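Local coordinates for protein lymphotactin (PDB 2NYZ) that acts as a chemokine that probably attracts lymphocytes, but not monocytes or neutrophils, and probably contributes to establishing self-tolerance in the thymus, at residues T16-V21 against A53-D58; V37-I40 against K46-A49. All coordinates share one frame; numbering follows the deposited sequence.

Contact 1: T16-V21 against A53-D58; sequences TQRLPV and ATWVRD
R18 lies over the indole of W55, and the geometry is that of a CH-pi contact: R18 CG stands 3.3 Å from the centroid of the W55 five-membered ring, 10° off its normal. With CG turned anti to its own carbonyl carbon (chi1 -63°), the arginine chain runs extended from there, carrying R18 CD past W55 CG at 3.5 Å. The guanidinium lies beyond, its plane 20° from that of the ring, with W55 CD1 oblique to it; R18 NH1 makes a long, weak ion pair with an acidic side chain of another protein chain. On the opposite ring face sits V56 CG2, from the next residue of the helix, which leaves the indole held between aliphatic groups.

This is the chemokine fold's N-loop meeting the first turn of the C-terminal helix, with A53 as N-cap. Backbone contacts extend the packing along the six-membered ring, where L19 N approaches W55 CZ3 at 3.3 Å and Q17 O approaches W55 CZ2 at 3.9 Å.

Apolar contact is slighter: L19 CB reaches W55 CZ3 at 4.0 Å before its side chain leads away to V47 and F39. Q17 OE1 and R18 N hydrogen-bond to a polar and an aromatic side chain, respectively, of that other chain.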
loop_
_atom_site.group_PDB
_atom_site.type_symbol
_atom_site.label_atom_id
_atom_site.label_comp_id
_atom_site.label_asym_id
_atom_site.label_seq_id
_atom_site.Cartn_x
_atom_site.Cartn_y
_atom_site.Cartn_z
ATOM N N THR D 16 -6.426 22.554 -11.876
ATOM C CA THR D 16 -6.535 22.722 -10.443
ATOM C C THR D 16 -5.524 23.741 -9.929
ATOM O O THR D 16 -5.413 23.968 -8.724
ATOM C CB THR D 16 -6.349 21.378 -9.729
ATOM O OG1 THR D 16 -6.467 21.578 -8.320
ATOM C CG2 THR D 16 -4.988 20.782 -10.060
ATOM N N GLN D 17 -4.801 24.355 -10.862
ATOM C CA GLN D 17 -3.810 25.380 -10.547
ATOM C C GLN D 17 -4.203 26.681 -11.220
ATOM O O GLN D 17 -4.622 26.691 -12.375
ATOM C CB GLN D 17 -2.427 24.987 -11.057
ATOM C CG GLN D 17 -1.648 24.106 -10.119
ATOM C CD GLN D 17 -1.340 22.776 -10.737
ATOM O OE1 GLN D 17 -0.722 22.702 -11.801
ATOM N NE2 GLN D 17 -1.771 21.708 -10.080
ATOM N N ARG D 18 -4.064 27.784 -10.503
ATOM C CA ARG D 18 -4.406 29.061 -11.090
ATOM C C ARG D 18 -3.381 29.360 -12.167
ATOM O O ARG D 18 -2.255 28.875 -12.107
ATOM C CB ARG D 18 -4.393 30.160 -10.031
ATOM C CG ARG D 18 -5.416 29.974 -8.924
ATOM C CD ARG D 18 -5.402 31.180 -8.011
ATOM N NE ARG D 18 -6.025 30.912 -6.722
ATOM C CZ ARG D 18 -5.860 31.683 -5.653
ATOM N NH1 ARG D 18 -5.092 32.766 -5.726
ATOM N NH2 ARG D 18 -6.456 31.372 -4.510
ATOM N N LEU D 19 -3.780 30.156 -13.150
ATOM C CA LEU D 19 -2.907 30.527 -14.251
ATOM C C LEU D 19 -2.710 32.045 -14.236
ATOM O O LEU D 19 -3.679 32.802 -14.197
ATOM C CB LEU D 19 -3.550 30.084 -15.562
ATOM C CG LEU D 19 -2.691 29.874 -16.806
ATOM C CD1 LEU D 19 -1.471 28.996 -16.507
ATOM C CD2 LEU D 19 -3.572 29.231 -17.854
ATOM N N PRO D 20 -1.452 32.513 -14.248
ATOM C CA PRO D 20 -1.198 33.959 -14.230
ATOM C C PRO D 20 -1.741 34.659 -15.471
ATOM O O PRO D 20 -1.531 34.203 -16.597
ATOM C CB PRO D 20 0.325 34.050 -14.165
ATOM C CG PRO D 20 0.730 32.748 -13.555
ATOM C CD PRO D 20 -0.186 31.766 -14.230
ATOM N N VAL D 21 -2.441 35.765 -15.260
ATOM C CA VAL D 21 -2.983 36.527 -16.379
ATOM C C VAL D 21 -1.798 36.862 -17.284
ATOM O O VAL D 21 -1.935 36.984 -18.506
ATOM C CB VAL D 21 -3.678 37.829 -15.879
ATOM C CG1 VAL D 21 -2.715 38.632 -15.015
ATOM C CG2 VAL D 21 -4.168 38.654 -17.056
ATOM N N ALA D 53 -14.835 29.982 -10.658
ATOM C CA ALA D 53 -13.681 30.225 -9.801
ATOM C C ALA D 53 -13.347 31.713 -9.755
ATOM O O ALA D 53 -13.273 32.377 -10.791
ATOM C CB ALA D 53 -12.483 29.435 -10.307
ATOM N N THR D 54 -13.136 32.234 -8.551
ATOM C CA THR D 54 -12.826 33.645 -8.403
ATOM C C THR D 54 -11.622 34.056 -9.230
ATOM O O THR D 54 -11.703 35.015 -9.995
ATOM C CB THR D 54 -12.569 34.021 -6.933
ATOM O OG1 THR D 54 -13.774 33.852 -6.173
ATOM C CG2 THR D 54 -12.125 35.466 -6.832
ATOM N N TRP D 55 -10.512 33.335 -9.095
ATOM C CA TRP D 55 -9.311 33.688 -9.855
ATOM C C TRP D 55 -9.554 33.711 -11.365
ATOM O O TRP D 55 -8.969 34.526 -12.073
ATOM C CB TRP D 55 -8.133 32.750 -9.521
ATOM C CG TRP D 55 -8.263 31.334 -10.025
ATOM C CD1 TRP D 55 -8.812 30.267 -9.364
ATOM C CD2 TRP D 55 -7.855 30.841 -11.306
ATOM N NE1 TRP D 55 -8.771 29.145 -10.157
ATOM C CE2 TRP D 55 -8.187 29.470 -11.355
ATOM C CE3 TRP D 55 -7.237 31.426 -12.420
ATOM C CZ2 TRP D 55 -7.928 28.677 -12.477
ATOM C CZ3 TRP D 55 -6.979 30.636 -13.537
ATOM C CH2 TRP D 55 -7.324 29.277 -13.554
ATOM N N VAL D 56 -10.415 32.823 -11.855
ATOM C CA VAL D 56 -10.717 32.779 -13.280
ATOM C C VAL D 56 -11.465 34.049 -13.645
ATOM O O VAL D 56 -11.082 34.771 -14.571
ATOM C CB VAL D 56 -11.595 31.558 -13.642
ATOM C CG1 VAL D 56 -11.990 31.607 -15.113
ATOM C CG2 VAL D 56 -10.843 30.279 -13.350
ATOM N N ARG D 57 -12.533 34.313 -12.898
ATOM C CA ARG D 57 -13.352 35.498 -13.105
ATOM C C ARG D 57 -12.463 36.740 -13.136
ATOM O O ARG D 57 -12.608 37.605 -14.003
ATOM C CB ARG D 57 -14.371 35.615 -11.977
ATOM C CG ARG D 57 -15.363 36.741 -12.158
ATOM C CD ARG D 57 -16.264 36.870 -10.945
ATOM N NE ARG D 57 -16.727 35.564 -10.497
ATOM C CZ ARG D 57 -17.954 35.326 -10.057
ATOM N NH1 ARG D 57 -18.844 36.309 -10.009
ATOM N NH2 ARG D 57 -18.292 34.106 -9.663
ATOM N N ASP D 58 -11.540 36.807 -12.181
ATOM C CA ASP D 58 -10.602 37.919 -12.066
ATOM C C ASP D 58 -9.805 38.115 -13.354
ATOM O O ASP D 58 -9.598 39.248 -13.802
ATOM C CB ASP D 58 -9.635 37.665 -10.898
ATOM C CG ASP D 58 -10.289 37.855 -9.535
ATOM O OD1 ASP D 58 -11.522 37.677 -9.432
ATOM O OD2 ASP D 58 -9.563 38.171 -8.562
#

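Contact 2: V37-I40 against K46-A49; sequences VIFI and KVCA
V37 and A49 form one hydrogen-bonded pair, and F39 and V47 the other, in an antiparallel beta hairpin that supplies the second and third strands of the chemokine sheet. The segment axes approach to 4.5 Å and run at 150° to each other, so the strands are clearly twisted.

Four backbone bonds satisfy the facing amides. V37 N gives to A49 O at 3.0 Å, and this is the straightest of them, with 166° at the hydrogen. In return A49 N gives to V37 O at 2.7 Å. F39 N gives to V47 O at 2.7 Å, while V47 N reaches F39 O at 2.9 Å. Three acceptors also receive CA-H...O contacts, V37 O from C48 CA, V47 O from I38 CA and F39 O from K46 CA.

The non-hydrogen-bonded pairs, I38 with C48 and I40 with K46, turn their backbone polar groups outward. Backbone hydrogen bonds link I38 with T28, and I40 with K25 and T26, on strand 24-28. Others link C48 with T15 and with the backbone of another protein chain, a polar side chain of which hydrogen-bonds to K46 O. The sulfur of C48 is joined to C11 in the disulfide.

On the face carrying V37, F39, V47 and A49, F39 CG lies anti to its carbonyl carbon (chi1 -67°), which sets the ring beside V47 and A49. V37 CG1 lies over one face of the F39 ring, offset toward the rim. V47 CG2 comes to the edge of that ring, 4.1 Å from F39 CD2, and A49 CB approaches F39 CE2 obliquely at 3.6 Å.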
loop_
_atom_site.group_PDB
_atom_site.type_symbol
_atom_site.label_atom_id
_atom_site.label_comp_id
_atom_site.label_asym_id
_atom_site.label_seq_id
_atom_site.Cartn_x
_atom_site.Cartn_y
_atom_site.Cartn_z
ATOM N N VAL D 37 -14.085 27.801 -18.991
ATOM C CA VAL D 37 -13.310 28.863 -19.593
ATOM C C VAL D 37 -12.039 28.204 -20.096
ATOM O O VAL D 37 -11.310 27.581 -19.321
ATOM C CB VAL D 37 -12.915 29.920 -18.556
ATOM C CG1 VAL D 37 -11.986 30.943 -19.193
ATOM C CG2 VAL D 37 -14.158 30.586 -17.995
ATOM N N ILE D 38 -11.772 28.324 -21.388
ATOM C CA ILE D 38 -10.567 27.727 -21.931
ATOM C C ILE D 38 -9.527 28.803 -22.187
ATOM O O ILE D 38 -9.624 29.554 -23.160
ATOM C CB ILE D 38 -10.832 26.992 -23.260
ATOM C CG1 ILE D 38 -11.991 26.003 -23.100
ATOM C CG2 ILE D 38 -9.584 26.227 -23.677
ATOM C CD1 ILE D 38 -12.431 25.358 -24.412
ATOM N N PHE D 39 -8.536 28.890 -21.308
ATOM C CA PHE D 39 -7.481 29.876 -21.491
ATOM C C PHE D 39 -6.478 29.348 -22.520
ATOM O O PHE D 39 -6.248 28.143 -22.617
ATOM C CB PHE D 39 -6.760 30.140 -20.167
ATOM C CG PHE D 39 -7.609 30.813 -19.136
ATOM C CD1 PHE D 39 -8.084 32.104 -19.342
ATOM C CD2 PHE D 39 -7.920 30.169 -17.949
ATOM C CE1 PHE D 39 -8.854 32.743 -18.376
ATOM C CE2 PHE D 39 -8.687 30.797 -16.978
ATOM C CZ PHE D 39 -9.155 32.087 -17.189
ATOM N N ILE D 40 -5.896 30.246 -23.299
ATOM C CA ILE D 40 -4.901 29.855 -24.283
ATOM C C ILE D 40 -3.621 30.584 -23.908
ATOM O O ILE D 40 -3.499 31.776 -24.168
ATOM C CB ILE D 40 -5.319 30.274 -25.691
ATOM C CG1 ILE D 40 -6.646 29.593 -26.058
ATOM C CG2 ILE D 40 -4.229 29.908 -26.679
ATOM C CD1 ILE D 40 -7.178 29.954 -27.443
ATOM N N LYS D 46 -3.806 25.046 -24.062
ATOM C CA LYS D 46 -5.192 25.372 -23.762
ATOM C C LYS D 46 -5.626 24.760 -22.446
ATOM O O LYS D 46 -5.874 23.568 -22.375
ATOM C CB LYS D 46 -6.110 24.876 -24.880
ATOM C CG LYS D 46 -5.771 25.434 -26.237
ATOM C CD LYS D 46 -6.702 24.864 -27.275
ATOM C CE LYS D 46 -6.105 25.003 -28.662
ATOM N NZ LYS D 46 -6.754 24.069 -29.625
ATOM N N VAL D 47 -5.723 25.567 -21.399
ATOM C CA VAL D 47 -6.148 25.029 -20.125
ATOM C C VAL D 47 -7.587 25.433 -19.838
ATOM O O VAL D 47 -7.994 26.569 -20.070
ATOM C CB VAL D 47 -5.232 25.496 -18.958
ATOM C CG1 VAL D 47 -3.850 25.870 -19.493
ATOM C CG2 VAL D 47 -5.872 26.650 -18.202
ATOM N N CYS D 48 -8.353 24.474 -19.346
ATOM C CA CYS D 48 -9.740 24.682 -19.001
ATOM C C CYS D 48 -9.764 25.113 -17.547
ATOM O O CYS D 48 -8.946 24.659 -16.745
ATOM C CB CYS D 48 -10.519 23.380 -19.138
ATOM S SG CYS D 48 -10.363 22.506 -20.731
ATOM N N ALA D 49 -10.709 25.980 -17.206
ATOM C CA ALA D 49 -10.833 26.466 -15.842
ATOM C C ALA D 49 -12.297 26.628 -15.479
ATOM O O ALA D 49 -13.163 26.720 -16.351
ATOM C CB ALA D 49 -10.111 27.792 -15.702
#

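Overall arrangement
The two contacts lie about 10 Å apart between centres and share one hydrophobic interior. Along the chain, contact 2 is nested within contact 1: the loop 16-21 comes first, then strands 37-41 and 46-49, then helix 54-64, which follows the last strand. Direct packing joins them, with L19 CD2 3.5 Å from V47 CG2, and V56 CG1 3.5 Å from F39 CZ. The helix and the loop thus lie against the same sheet face, the one bearing V37, F39, V47 and A49, as in the chemokine fold. Both contacts also adjoin another protein of the assembly, consistent with the loop and strand 46-49, outermost in this chain, forming part of a binding surface.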